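Local coordinates for Mgp-operon protein 3 (Mycoplasma pneumoniae, PDB 6RJ1), which probably takes part in host-cell adhesion as the extracellular N-domain of the P40/P90 adhesin protein, likely by binding sugars, at residues L61-K65 with S83-S89. Residues are numbered along the deposited sequence; the frame is centred on the assembly and turned at random.
Sequences LVRVK and SFDTQES
Lys65 and Ser83 form the hydrogen-bonded pair of a two-stranded antiparallel sheet, 64-66 with 82-84, whose second strand runs through Asp85 straight into helix 86-93. Lys65 N reaches Ser83 O over 2.9 Å, and Ser83 N returns a bond to Lys65 O. Where the pairing ends, Asp85 N still binds Arg63 O at 2.7 Å. Asp85 is also the N-cap of the helix: its OD1 accepts from Glu88 N.

The apolar side, where buried Val62 and Val64 meet Phe84, is the packed one. Val62 and Val64 each turn CG2 to the CD1-CE1 side of the Phe84 ring, the closer approach being Val62 CG2 to Phe84 CE1 at 3.7 Å, while Arg63 O lies at the ring's edge, in its plane. Tyr451 of helix 446-454 meets Phe84 edge-to-face and also touches both valines, so this side of the small sheet is covered by that helix.

Beyond the sheet, Arg63 lays CB and CG alongside Ser89 and Glu88. A bend at chi2 (-59°) turns its guanidinium back to the chain, where NH1 binds Val62 O and Ala60 O; the link from NE to Glu88 OE1 is a long salt bridge.

The side formed by Lys65, Ser83 and Asp85 is polar and more open to solvent. The lysine chain crosses Asp85 at about a right angle, Lys65 CD lying 3.3 Å from Asp85 OD2. It then bends at chi4 (-66°), which brings NZ to Ser83 OG as a donor, while NZ stays beyond salt-bridge distance of Asp85 OD2.

At the other end, Ser89 OG donates to Leu61 O at 2.7 Å, in the carbonyl plane, and accepts from a water that in turn accepts from Arg63 N.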
loop_
_atom_site.group_PDB
_atom_site.type_symbol
_atom_site.label_atom_id
_atom_site.label_comp_id
_atom_site.label_asym_id
_atom_site.label_seq_id
_atom_site.Cartn_x
_atom_site.Cartn_y
_atom_site.Cartn_z
ATOM N N LEU A 61 -3.109 -19.127 13.311
ATOM C CA LEU A 61 -2.173 -20.014 13.978
ATOM C C LEU A 61 -0.878 -20.171 13.198
ATOM O O LEU A 61 0.017 -20.874 13.667
ATOM C CB LEU A 61 -2.809 -21.382 14.272
ATOM C CG LEU A 61 -3.835 -21.426 15.400
ATOM C CD1 LEU A 61 -4.583 -22.732 15.378
ATOM C CD2 LEU A 61 -3.193 -21.216 16.761
ATOM N N VAL A 62 -0.762 -19.519 12.020
ATOM C CA VAL A 62 0.447 -19.577 11.198
ATOM C C VAL A 62 1.613 -18.902 11.946
ATOM O O VAL A 62 1.420 -17.842 12.538
ATOM C CB VAL A 62 0.225 -19.028 9.756
ATOM C CG1 VAL A 62 0.088 -17.504 9.718
ATOM C CG2 VAL A 62 1.322 -19.501 8.810
ATOM N N ARG A 63 2.786 -19.554 11.986
ATOM C CA ARG A 63 3.973 -19.009 12.640
ATOM C C ARG A 63 5.176 -19.101 11.710
ATOM O O ARG A 63 5.436 -20.162 11.149
ATOM C CB ARG A 63 4.235 -19.671 14.013
ATOM C CG ARG A 63 3.222 -19.287 15.102
ATOM C CD ARG A 63 3.159 -17.790 15.391
ATOM N NE ARG A 63 2.212 -17.465 16.459
ATOM C CZ ARG A 63 0.897 -17.321 16.294
ATOM N NH1 ARG A 63 0.348 -17.481 15.095
ATOM N NH2 ARG A 63 0.121 -17.020 17.329
ATOM N N VAL A 64 5.868 -17.966 11.496
ATOM C CA VAL A 64 7.023 -17.916 10.598
ATOM C C VAL A 64 8.299 -17.556 11.368
ATOM O O VAL A 64 8.255 -16.746 12.295
ATOM C CB VAL A 64 6.777 -17.009 9.349
ATOM C CG1 VAL A 64 7.962 -17.025 8.391
ATOM C CG2 VAL A 64 5.507 -17.418 8.605
ATOM N N LYS A 65 9.425 -18.202 11.005
ATOM C CA LYS A 65 10.731 -17.917 11.582
ATOM C C LYS A 65 11.755 -17.578 10.492
ATOM O O LYS A 65 11.692 -18.106 9.377
ATOM C CB LYS A 65 11.222 -19.035 12.533
ATOM C CG LYS A 65 11.685 -20.339 11.877
ATOM C CD LYS A 65 12.357 -21.292 12.860
ATOM C CE LYS A 65 12.757 -22.627 12.253
ATOM N NZ LYS A 65 11.580 -23.443 11.823
ATOM N N SER A 83 11.084 -20.162 7.073
ATOM C CA SER A 83 10.380 -21.428 7.297
ATOM C C SER A 83 9.211 -21.245 8.251
ATOM O O SER A 83 9.154 -20.250 8.980
ATOM C CB SER A 83 11.323 -22.496 7.838
ATOM O OG SER A 83 11.851 -22.111 9.095
ATOM N N PHE A 84 8.280 -22.207 8.249
ATOM C CA PHE A 84 7.148 -22.174 9.155
ATOM C C PHE A 84 7.569 -22.798 10.488
ATOM O O PHE A 84 8.195 -23.862 10.501
ATOM C CB PHE A 84 5.933 -22.901 8.559
ATOM C CG PHE A 84 5.282 -22.247 7.358
ATOM C CD1 PHE A 84 4.559 -21.063 7.492
ATOM C CD2 PHE A 84 5.341 -22.845 6.106
ATOM C CE1 PHE A 84 3.949 -20.469 6.386
ATOM C CE2 PHE A 84 4.718 -22.253 5.000
ATOM C CZ PHE A 84 4.033 -21.066 5.147
ATOM N N ASP A 85 7.271 -22.106 11.601
ATOM C CA ASP A 85 7.578 -22.550 12.956
ATOM C C ASP A 85 6.424 -23.395 13.512
ATOM O O ASP A 85 5.561 -22.884 14.234
ATOM C CB ASP A 85 7.904 -21.355 13.874
ATOM C CG ASP A 85 8.810 -21.716 15.041
ATOM O OD1 ASP A 85 8.392 -22.538 15.897
ATOM O OD2 ASP A 85 9.948 -21.203 15.085
ATOM N N THR A 86 6.428 -24.697 13.164
ATOM C CA THR A 86 5.448 -25.713 13.566
ATOM C C THR A 86 5.320 -25.813 15.101
ATOM O O THR A 86 4.206 -25.979 15.608
ATOM C CB THR A 86 5.794 -27.046 12.868
ATOM O OG1 THR A 86 5.589 -26.880 11.463
ATOM C CG2 THR A 86 4.955 -28.230 13.359
ATOM N N GLN A 87 6.450 -25.676 15.823
ATOM C CA GLN A 87 6.522 -25.713 17.284
ATOM C C GLN A 87 5.759 -24.549 17.932
ATOM O O GLN A 87 5.042 -24.767 18.912
ATOM C CB GLN A 87 7.984 -25.748 17.755
ATOM C CG GLN A 87 8.656 -27.104 17.543
ATOM C CD GLN A 87 10.110 -27.119 17.959
ATOM O OE1 GLN A 87 10.903 -26.231 17.606
ATOM N NE2 GLN A 87 10.499 -28.148 18.703
ATOM N N GLU A 88 5.900 -23.325 17.374
ATOM C CA GLU A 88 5.212 -22.122 17.846
ATOM C C GLU A 88 3.718 -22.193 17.514
ATOM O O GLU A 88 2.901 -21.739 18.312
ATOM C CB GLU A 88 5.830 -20.856 17.228
ATOM C CG GLU A 88 6.597 -19.980 18.206
ATOM C CD GLU A 88 5.775 -19.207 19.218
ATOM O OE1 GLU A 88 4.821 -18.506 18.808
ATOM O OE2 GLU A 88 6.100 -19.290 20.424
ATOM N N SER A 89 3.372 -22.757 16.338
ATOM C CA SER A 89 1.993 -22.923 15.869
ATOM C C SER A 89 1.226 -23.867 16.797
ATOM O O SER A 89 0.054 -23.627 17.085
ATOM C CB SER A 89 1.979 -23.451 14.439
ATOM O OG SER A 89 2.246 -22.418 13.507
HETATM O O HOH W 1 3.736 -22.355 11.251
#